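Local coordinates for putative secreted lipase (Streptomyces sp. W007, PDB 5H6B), which probably hydrolyses the ester bonds of triacylglycerols, acting as a thermostable secreted lipase of the alpha/beta-hydrolase fold, at residues D104-S109 / N248-A253; M114-L119 / V190-I195; V132-D137 / I241-V246. All blocks are in the same frame, centred on the assembly; numbering follows the deposited sequence.

Contact 1 (D104-S109 / N248-A253); sequences DLVGHS and NALDPA
Leu250, in the last turn of helix 240-250, lays its CD2 methyl against the CB methylene of Asp104, with Leu250 CD2 3.6 Å from Asp104 CB. The two side chains run past one another in reverse senses, which brings Leu250 CD2 alongside the carboxylate, 4.1 Å from Asp104 OD2, without any polar bond between them. Leu250 CD2 also reaches the second residue along the strand that faces the helix, lying 4.1 Å from Val106 CG2, the two chains meeting at a slant. The other leucine methyl contributes less, with Leu250 CD1 4.3 Å from Val106 CG2. Leu250 directs its branch end inward with CG anti to its carbonyl carbon (chi1 -67°) and the chain then extended (chi2 173°), so that a residue whose CB does not aim straight at the strand still puts a methyl over it.

Leu105, between the two touching strand residues, turns to the other side of the sheet and packs on Leu131 and Val33. Farther along, the strand ends in the turn at Ser109, consistent with a lipase nucleophile elbow; its OG is hydrogen-bonded to His232 NE2, as in a Ser-His-Asp triad. The touching residues lie nearer the start of the strand, away from that turn.

The buried carboxylate is satisfied by others: Asp104 OD1 bonds to Asn129 ND2 and OD2 forms a salt bridge with Arg30. With both oxygens engaged there, Asp104 can offer its hydrocarbon part to the helix, and the joint between strand and helix rests on apolar packing although one partner is an acid.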
loop_
_atom_site.group_PDB
_atom_site.type_symbol
_atom_site.label_atom_id
_atom_site.label_comp_id
_atom_site.label_asym_id
_atom_site.label_seq_id
_atom_site.Cartn_x
_atom_site.Cartn_y
_atom_site.Cartn_z
ATOM N N ASP A 104 2.564 10.885 -3.834
ATOM C CA ASP A 104 1.384 10.088 -3.475
ATOM C C ASP A 104 1.825 8.635 -3.227
ATOM O O ASP A 104 2.684 8.124 -3.939
ATOM C CB ASP A 104 0.310 10.176 -4.557
ATOM C CG ASP A 104 -0.387 11.543 -4.584
ATOM O OD1 ASP A 104 -0.607 12.146 -3.511
ATOM O OD2 ASP A 104 -0.728 12.028 -5.679
ATOM N N LEU A 105 1.256 7.999 -2.201
ATOM C CA LEU A 105 1.612 6.637 -1.797
ATOM C C LEU A 105 0.466 5.679 -2.070
ATOM O O LEU A 105 -0.676 5.975 -1.726
ATOM C CB LEU A 105 1.980 6.593 -0.307
ATOM C CG LEU A 105 3.460 6.802 0.013
ATOM C CD1 LEU A 105 3.993 8.070 -0.621
ATOM C CD2 LEU A 105 3.684 6.831 1.514
ATOM N N VAL A 106 0.777 4.547 -2.710
ATOM C CA VAL A 106 -0.165 3.450 -2.861
ATOM C C VAL A 106 0.461 2.201 -2.254
ATOM O O VAL A 106 1.575 1.831 -2.607
ATOM C CB VAL A 106 -0.544 3.169 -4.328
ATOM C CG1 VAL A 106 -1.592 2.058 -4.382
ATOM C CG2 VAL A 106 -1.076 4.430 -5.007
ATOM N N GLY A 107 -0.276 1.545 -1.360
ATOM C CA GLY A 107 0.222 0.371 -0.673
ATOM C C GLY A 107 -0.772 -0.772 -0.558
ATOM O O GLY A 107 -1.966 -0.558 -0.371
ATOM N N HIS A 108 -0.259 -1.990 -0.642
ATOM C CA HIS A 108 -1.067 -3.202 -0.541
ATOM C C HIS A 108 -0.800 -3.871 0.787
ATOM O O HIS A 108 0.367 -4.120 1.127
ATOM C CB HIS A 108 -0.703 -4.165 -1.682
ATOM C CG HIS A 108 -1.518 -5.427 -1.696
ATOM N ND1 HIS A 108 -1.100 -6.579 -2.326
ATOM C CD2 HIS A 108 -2.711 -5.724 -1.132
ATOM C CE1 HIS A 108 -2.010 -7.519 -2.162
ATOM N NE2 HIS A 108 -2.993 -7.026 -1.438
ATOM N N SER A 109 -1.877 -4.172 1.531
ATOM C CA SER A 109 -1.792 -5.027 2.725
ATOM C C SER A 109 -0.903 -4.362 3.779
ATOM O O SER A 109 -1.120 -3.178 4.060
ATOM C CB SER A 109 -1.308 -6.430 2.333
ATOM O OG SER A 109 -1.431 -7.305 3.427
ATOM N N ASN A 248 -8.520 6.880 -9.763
ATOM C CA ASN A 248 -9.451 7.942 -9.335
ATOM C C ASN A 248 -8.909 8.731 -8.171
ATOM O O ASN A 248 -8.921 9.970 -8.217
ATOM C CB ASN A 248 -10.820 7.388 -8.944
ATOM C CG ASN A 248 -11.630 6.969 -10.141
ATOM O OD1 ASN A 248 -11.346 7.384 -11.254
ATOM N ND2 ASN A 248 -12.649 6.153 -9.924
ATOM N N ALA A 249 -8.440 8.022 -7.138
ATOM C CA ALA A 249 -7.883 8.670 -5.945
ATOM C C ALA A 249 -6.610 9.476 -6.251
ATOM O O ALA A 249 -6.369 10.512 -5.633
ATOM C CB ALA A 249 -7.605 7.648 -4.861
ATOM N N LEU A 250 -5.800 9.020 -7.198
ATOM C CA LEU A 250 -4.574 9.756 -7.547
ATOM C C LEU A 250 -4.819 11.034 -8.371
ATOM O O LEU A 250 -3.933 11.880 -8.469
ATOM C CB LEU A 250 -3.592 8.845 -8.286
ATOM C CG LEU A 250 -2.983 7.688 -7.486
ATOM C CD1 LEU A 250 -2.173 6.788 -8.411
ATOM C CD2 LEU A 250 -2.122 8.181 -6.336
ATOM N N ASP A 251 -5.997 11.154 -8.984
ATOM C CA ASP A 251 -6.375 12.346 -9.759
ATOM C C ASP A 251 -7.906 12.578 -9.661
ATOM O O ASP A 251 -8.646 12.337 -10.624
ATOM C CB ASP A 251 -5.913 12.159 -11.202
ATOM C CG ASP A 251 -6.266 13.327 -12.095
ATOM O OD1 ASP A 251 -6.552 14.433 -11.595
ATOM O OD2 ASP A 251 -6.254 13.117 -13.316
ATOM N N PRO A 252 -8.383 13.023 -8.480
ATOM C CA PRO A 252 -9.832 13.159 -8.239
ATOM C C PRO A 252 -10.571 14.092 -9.219
ATOM O O PRO A 252 -11.764 13.869 -9.482
ATOM C CB PRO A 252 -9.910 13.685 -6.800
ATOM C CG PRO A 252 -8.588 13.357 -6.181
ATOM C CD PRO A 252 -7.590 13.396 -7.290
ATOM N N ALA A 253 -9.860 15.081 -9.773
ATOM C CA ALA A 253 -10.398 15.967 -10.812
ATOM C C ALA A 253 -10.912 15.224 -12.057
ATOM O O ALA A 253 -11.953 15.587 -12.588
ATOM C CB ALA A 253 -9.354 17.008 -11.206
#

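Contact 2 (M114-L119 / V190-I195); sequences MPNYYL and VRYTVI
On one face of the central parallel sheet of this alpha/beta hydrolase, Tyr192 of strand 191-196 and Val190 just before it pack against Asn116 and Leu119 of helix 115-121, the second of two short helices after the presumed nucleophile elbow. Leu119 and Tyr192 reach toward each other from helix and strand, and the leucine methyl meets the phenolic end of the ring: Leu119 CD1 is 3.5 Å from Tyr192 OH. Leu119 CD1 also touches the ring carbons at a slant, 3.9 Å from Tyr192 CE2. The same methyl has a looser neighbour in Val190, with Leu119 CD1 4.4 Å from Val190 CG1. Within segment 190-195, Val190 CG1 sits 3.7 Å above one face of the Tyr192 ring, offset toward its rim, and probably limits how the ring can tilt.

The carboxamide of Asn116 comes to the edge of the ring on its CE2 side. Amide and ring planes are only 14° apart, so the two flat groups meet edge to edge instead of stacking. Tyr192 reaches across to the helix with CG anti to its carbonyl carbon (chi1 -64°), and its hydroxyl is held there by a hydrogen bond from the backbone N of Val187. With a phenylalanine in its place, the N-H of Val187 would probably be left without this acceptor, and Leu119 would lose the nearest atom it packs against.

Strand 128-134 lies beside strand 191-196 and underlies the helix too, through Val128 and Leu131, while Tyr192 leans on Val216 of the outermost strand and helix 80-98 flanks segment 114-119 at Met114, Tyr117 and Tyr118.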
loop_
_atom_site.group_PDB
_atom_site.type_symbol
_atom_site.label_atom_id
_atom_site.label_comp_id
_atom_site.label_asym_id
_atom_site.label_seq_id
_atom_site.Cartn_x
_atom_site.Cartn_y
_atom_site.Cartn_z
ATOM N N MET A 114 1.732 0.262 6.998
ATOM C CA MET A 114 3.044 0.762 7.442
ATOM C C MET A 114 3.340 2.261 7.209
ATOM O O MET A 114 3.958 2.872 8.065
ATOM C CB MET A 114 4.172 -0.096 6.823
ATOM C CG MET A 114 5.593 0.428 7.027
ATOM S SD MET A 114 6.086 1.590 5.752
ATOM C CE MET A 114 6.824 0.469 4.561
ATOM N N PRO A 115 2.957 2.845 6.049
ATOM C CA PRO A 115 3.140 4.307 5.838
ATOM C C PRO A 115 2.472 5.247 6.886
ATOM O O PRO A 115 2.915 6.387 7.067
ATOM C CB PRO A 115 2.521 4.536 4.466
ATOM C CG PRO A 115 2.706 3.233 3.750
ATOM C CD PRO A 115 2.568 2.167 4.799
ATOM N N ASN A 116 1.434 4.771 7.571
ATOM C CA ASN A 116 0.833 5.530 8.666
ATOM C C ASN A 116 1.812 5.759 9.824
ATOM O O ASN A 116 1.731 6.781 10.513
ATOM C CB ASN A 116 -0.443 4.848 9.147
ATOM C CG ASN A 116 -1.502 4.781 8.059
ATOM O OD1 ASN A 116 -1.862 3.703 7.577
ATOM N ND2 ASN A 116 -1.981 5.928 7.644
ATOM N N TYR A 117 2.754 4.829 10.015
ATOM C CA TYR A 117 3.850 5.030 10.959
ATOM C C TYR A 117 4.774 6.179 10.509
ATOM O O TYR A 117 5.177 7.029 11.312
ATOM C CB TYR A 117 4.653 3.745 11.122
ATOM C CG TYR A 117 5.547 3.740 12.343
ATOM C CD1 TYR A 117 6.803 4.345 12.317
ATOM C CD2 TYR A 117 5.128 3.151 13.529
ATOM C CE1 TYR A 117 7.614 4.361 13.438
ATOM C CE2 TYR A 117 5.941 3.151 14.653
ATOM C CZ TYR A 117 7.177 3.759 14.600
ATOM O OH TYR A 117 7.983 3.751 15.703
ATOM N N TYR A 118 5.105 6.183 9.222
ATOM C CA TYR A 118 5.922 7.242 8.622
ATOM C C TYR A 118 5.202 8.589 8.715
ATOM O O TYR A 118 5.807 9.582 9.102
ATOM C CB TYR A 118 6.250 6.852 7.181
ATOM C CG TYR A 118 6.702 7.927 6.222
ATOM C CD1 TYR A 118 7.938 8.561 6.363
ATOM C CD2 TYR A 118 5.936 8.237 5.103
ATOM C CE1 TYR A 118 8.363 9.516 5.455
ATOM C CE2 TYR A 118 6.359 9.181 4.189
ATOM C CZ TYR A 118 7.571 9.825 4.375
ATOM O OH TYR A 118 7.969 10.750 3.447
ATOM N N LEU A 119 3.911 8.601 8.387
ATOM C CA LEU A 119 3.098 9.817 8.475
ATOM C C LEU A 119 2.995 10.380 9.894
ATOM O O LEU A 119 3.042 11.593 10.073
ATOM C CB LEU A 119 1.679 9.574 7.948
ATOM C CG LEU A 119 1.539 9.279 6.459
ATOM C CD1 LEU A 119 0.078 9.023 6.168
ATOM C CD2 LEU A 119 2.091 10.421 5.612
ATOM N N VAL A 190 -3.395 15.128 4.690
ATOM C CA VAL A 190 -3.317 13.934 3.830
ATOM C C VAL A 190 -4.703 13.414 3.442
ATOM O O VAL A 190 -5.607 13.331 4.282
ATOM C CB VAL A 190 -2.499 12.804 4.513
ATOM C CG1 VAL A 190 -2.353 11.587 3.593
ATOM C CG2 VAL A 190 -1.131 13.332 4.924
ATOM N N ARG A 191 -4.862 13.067 2.166
ATOM C CA ARG A 191 -6.089 12.445 1.681
ATOM C C ARG A 191 -5.926 10.923 1.636
ATOM O O ARG A 191 -5.078 10.392 0.925
ATOM C CB ARG A 191 -6.487 13.022 0.321
ATOM C CG ARG A 191 -6.718 14.536 0.391
ATOM C CD ARG A 191 -8.002 15.004 -0.290
ATOM N NE ARG A 191 -7.803 15.373 -1.694
ATOM C CZ ARG A 191 -8.782 15.605 -2.576
ATOM N NH1 ARG A 191 -10.070 15.501 -2.239
ATOM N NH2 ARG A 191 -8.466 15.943 -3.823
ATOM N N TYR A 192 -6.753 10.240 2.419
ATOM C CA TYR A 192 -6.678 8.802 2.611
ATOM C C TYR A 192 -7.791 8.118 1.860
ATOM O O TYR A 192 -8.956 8.526 1.985
ATOM C CB TYR A 192 -6.845 8.460 4.087
ATOM C CG TYR A 192 -5.761 8.966 5.010
ATOM C CD1 TYR A 192 -5.740 10.296 5.450
ATOM C CD2 TYR A 192 -4.779 8.105 5.481
ATOM C CE1 TYR A 192 -4.767 10.743 6.330
ATOM C CE2 TYR A 192 -3.813 8.543 6.363
ATOM C CZ TYR A 192 -3.800 9.852 6.783
ATOM O OH TYR A 192 -2.799 10.241 7.640
ATOM N N THR A 193 -7.442 7.069 1.109
ATOM C CA THR A 193 -8.428 6.163 0.492
ATOM C C THR A 193 -8.103 4.723 0.934
ATOM O O THR A 193 -6.938 4.360 1.108
ATOM C CB THR A 193 -8.420 6.271 -1.048
ATOM O OG1 THR A 193 -8.522 7.652 -1.442
ATOM C CG2 THR A 193 -9.560 5.463 -1.691
ATOM N N VAL A 194 -9.145 3.937 1.179
ATOM C CA VAL A 194 -9.009 2.526 1.497
ATOM C C VAL A 194 -9.956 1.767 0.572
ATOM O O VAL A 194 -11.132 2.117 0.443
ATOM C CB VAL A 194 -9.344 2.206 2.960
ATOM C CG1 VAL A 194 -9.253 0.712 3.222
ATOM C CG2 VAL A 194 -8.424 2.950 3.903
ATOM N N ILE A 195 -9.414 0.751 -0.097
ATOM C CA ILE A 195 -10.184 -0.127 -0.944
ATOM C C ILE A 195 -10.037 -1.506 -0.315
ATOM O O ILE A 195 -8.927 -2.033 -0.195
ATOM C CB ILE A 195 -9.671 -0.115 -2.394
ATOM C CG1 ILE A 195 -9.620 1.314 -2.943
ATOM C CG2 ILE A 195 -10.543 -1.007 -3.265
ATOM C CD1 ILE A 195 -8.707 1.486 -4.126
#

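Contact 3 (V132-D137 / I241-V246); sequences VGIAPD and IAFHEV
Ile134 and Val132, alternate residues of strand 128-134, form two bumps that straddle Val246 of helix 240-250. The CG2 methyl of Val246 enters the shallow hollow between them, with Val246 CG2 3.8 Å from Ile134 CD1. The same methyl also meets the valine of the strand, with Val246 CG2 4.1 Å from Val132 CG1. That methyl takes the inner position because CG1 of Val246 is the branch anti to the backbone N (chi1 175°), which leaves CG2 beside N.

The reciprocal bump is the end of the isoleucine. Its chain is extended to the tip (chi2 178°), and CD1 projects into the groove between Val246 and the ring of Phe243, the isoleucine lying roughly perpendicular to both side chains. It meets the ring at its edge, near the ring plane, with Ile134 CD1 4.2 Å from Phe243 CE1. The CB of Phe243 points away from the strand, yet the ring swings back far enough to close this side of the groove.

Strand 132-134 and helix segment 241-246 run nearly antiparallel, at 170°, as expected where the last helix of an alpha/beta hydrolase returns across the parallel sheet; the axes of these short segments come within 10.1 Å. The small Ala242, one turn before Val246, faces the other branch of the isoleucine, with Ala242 CB 4.8 Å from Ile134 CG2. Ile235 of helix 232-237 touches both Ile134 and Ala242 there. Phe243 also packs on Leu49 and Tyr52 of helix 49-54, and Val246 on Ile195 of the neighbouring strand 191-196.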
loop_
_atom_site.group_PDB
_atom_site.type_symbol
_atom_site.label_atom_id
_atom_site.label_comp_id
_atom_site.label_asym_id
_atom_site.label_seq_id
_atom_site.Cartn_x
_atom_site.Cartn_y
_atom_site.Cartn_z
ATOM N N VAL A 132 -3.130 5.796 -0.448
ATOM C CA VAL A 132 -4.110 4.842 -0.921
ATOM C C VAL A 132 -3.692 3.470 -0.438
ATOM O O VAL A 132 -2.596 3.005 -0.749
ATOM C CB VAL A 132 -4.193 4.866 -2.452
ATOM C CG1 VAL A 132 -5.333 3.987 -2.945
ATOM C CG2 VAL A 132 -4.346 6.306 -2.932
ATOM N N GLY A 133 -4.579 2.841 0.330
ATOM C CA GLY A 133 -4.371 1.529 0.904
ATOM C C GLY A 133 -5.296 0.542 0.217
ATOM O O GLY A 133 -6.495 0.783 0.129
ATOM N N ILE A 134 -4.726 -0.564 -0.272
ATOM C CA ILE A 134 -5.473 -1.645 -0.870
ATOM C C ILE A 134 -5.332 -2.803 0.100
ATOM O O ILE A 134 -4.225 -3.226 0.406
ATOM C CB ILE A 134 -4.911 -2.052 -2.251
ATOM C CG1 ILE A 134 -4.656 -0.825 -3.124
ATOM C CG2 ILE A 134 -5.879 -2.992 -2.955
ATOM C CD1 ILE A 134 -4.054 -1.155 -4.475
ATOM N N ALA A 135 -6.466 -3.268 0.604
ATOM C CA ALA A 135 -6.534 -4.263 1.659
ATOM C C ALA A 135 -5.574 -4.015 2.826
ATOM O O ALA A 135 -4.943 -4.944 3.306
ATOM C CB ALA A 135 -6.355 -5.653 1.074
ATOM N N PRO A 136 -5.468 -2.760 3.301
ATOM C CA PRO A 136 -4.469 -2.468 4.341
ATOM C C PRO A 136 -4.880 -2.992 5.727
ATOM O O PRO A 136 -6.045 -2.826 6.114
ATOM C CB PRO A 136 -4.440 -0.949 4.350
ATOM C CG PRO A 136 -5.848 -0.557 4.013
ATOM C CD PRO A 136 -6.349 -1.599 3.060
ATOM N N ASP A 137 -3.968 -3.628 6.467
ATOM C CA ASP A 137 -4.311 -4.058 7.838
ATOM C C ASP A 137 -4.094 -2.949 8.860
ATOM O O ASP A 137 -3.240 -3.051 9.752
ATOM C CB ASP A 137 -3.631 -5.371 8.241
ATOM C CG ASP A 137 -2.091 -5.325 8.185
ATOM O OD1 ASP A 137 -1.468 -4.525 7.445
ATOM O OD2 ASP A 137 -1.514 -6.157 8.894
ATOM N N ILE A 241 -10.233 -3.376 -11.543
ATOM C CA ILE A 241 -11.314 -2.616 -10.925
ATOM C C ILE A 241 -10.738 -1.837 -9.745
ATOM O O ILE A 241 -10.863 -0.607 -9.689
ATOM C CB ILE A 241 -12.491 -3.530 -10.518
ATOM C CG1 ILE A 241 -13.209 -4.033 -11.774
ATOM C CG2 ILE A 241 -13.470 -2.779 -9.632
ATOM C CD1 ILE A 241 -14.082 -5.253 -11.560
ATOM N N ALA A 242 -10.059 -2.547 -8.839
ATOM C CA ALA A 242 -9.342 -1.896 -7.751
ATOM C C ALA A 242 -8.363 -0.846 -8.273
ATOM O O ALA A 242 -8.335 0.275 -7.763
ATOM C CB ALA A 242 -8.627 -2.900 -6.875
ATOM N N PHE A 243 -7.599 -1.174 -9.310
ATOM C CA PHE A 243 -6.602 -0.216 -9.814
ATOM C C PHE A 243 -7.216 1.036 -10.476
ATOM O O PHE A 243 -6.651 2.123 -10.371
ATOM C CB PHE A 243 -5.578 -0.914 -10.737
ATOM C CG PHE A 243 -4.805 -2.050 -10.076
ATOM C CD1 PHE A 243 -4.644 -2.133 -8.681
ATOM C CD2 PHE A 243 -4.202 -3.034 -10.863
ATOM C CE1 PHE A 243 -3.917 -3.179 -8.098
ATOM C CE2 PHE A 243 -3.475 -4.081 -10.277
ATOM C CZ PHE A 243 -3.328 -4.146 -8.897
ATOM N N HIS A 244 -8.367 0.889 -11.127
ATOM C CA HIS A 244 -9.115 2.042 -11.634
ATOM C C HIS A 244 -9.485 2.987 -10.507
ATOM O O HIS A 244 -9.354 4.222 -10.649
ATOM C CB HIS A 244 -10.376 1.598 -12.356
ATOM C CG HIS A 244 -11.024 2.681 -13.155
ATOM N ND1 HIS A 244 -12.046 3.467 -12.657
ATOM C CD2 HIS A 244 -10.797 3.106 -14.422
ATOM C CE1 HIS A 244 -12.413 4.332 -13.587
ATOM N NE2 HIS A 244 -11.675 4.132 -14.667
ATOM N N GLU A 245 -9.937 2.401 -9.390
ATOM C CA GLU A 245 -10.249 3.179 -8.191
ATOM C C GLU A 245 -8.999 3.843 -7.614
ATOM O O GLU A 245 -9.063 4.968 -7.157
ATOM C CB GLU A 245 -10.975 2.323 -7.151
ATOM C CG GLU A 245 -11.676 3.114 -6.061
ATOM C CD GLU A 245 -12.834 3.979 -6.577
ATOM O OE1 GLU A 245 -13.210 3.904 -7.763
ATOM O OE2 GLU A 245 -13.378 4.749 -5.778
ATOM N N VAL A 246 -7.850 3.176 -7.698
ATOM C CA VAL A 246 -6.579 3.814 -7.347
ATOM C C VAL A 246 -6.295 5.031 -8.244
ATOM O O VAL A 246 -5.853 6.075 -7.759
ATOM C CB VAL A 246 -5.391 2.823 -7.398
ATOM C CG1 VAL A 246 -4.066 3.535 -7.139
ATOM C CG2 VAL A 246 -5.582 1.714 -6.382
#

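In the fold
All three contacts are buried and join a helix to the central parallel sheet, but they use different faces. Contacts 1 and 3 share helix 240-250, which rests on the neighbouring strands 103-108 and 128-134; contact 2 places helix 115-121 on the other face, against strand 191-196. Backbone pairing ties them together: Gly107 O probably accepts a hydrogen bond from Ile134 N, and Thr193 O one from Gly133 N. Contact 3 is purely hydrocarbon, mid-sheet. Contact 1, nearer the strand's start, borrows the methylene of a buried, paired acid, whereas contact 2 mixes leucine and valine methyls with an anchored phenol and an amide.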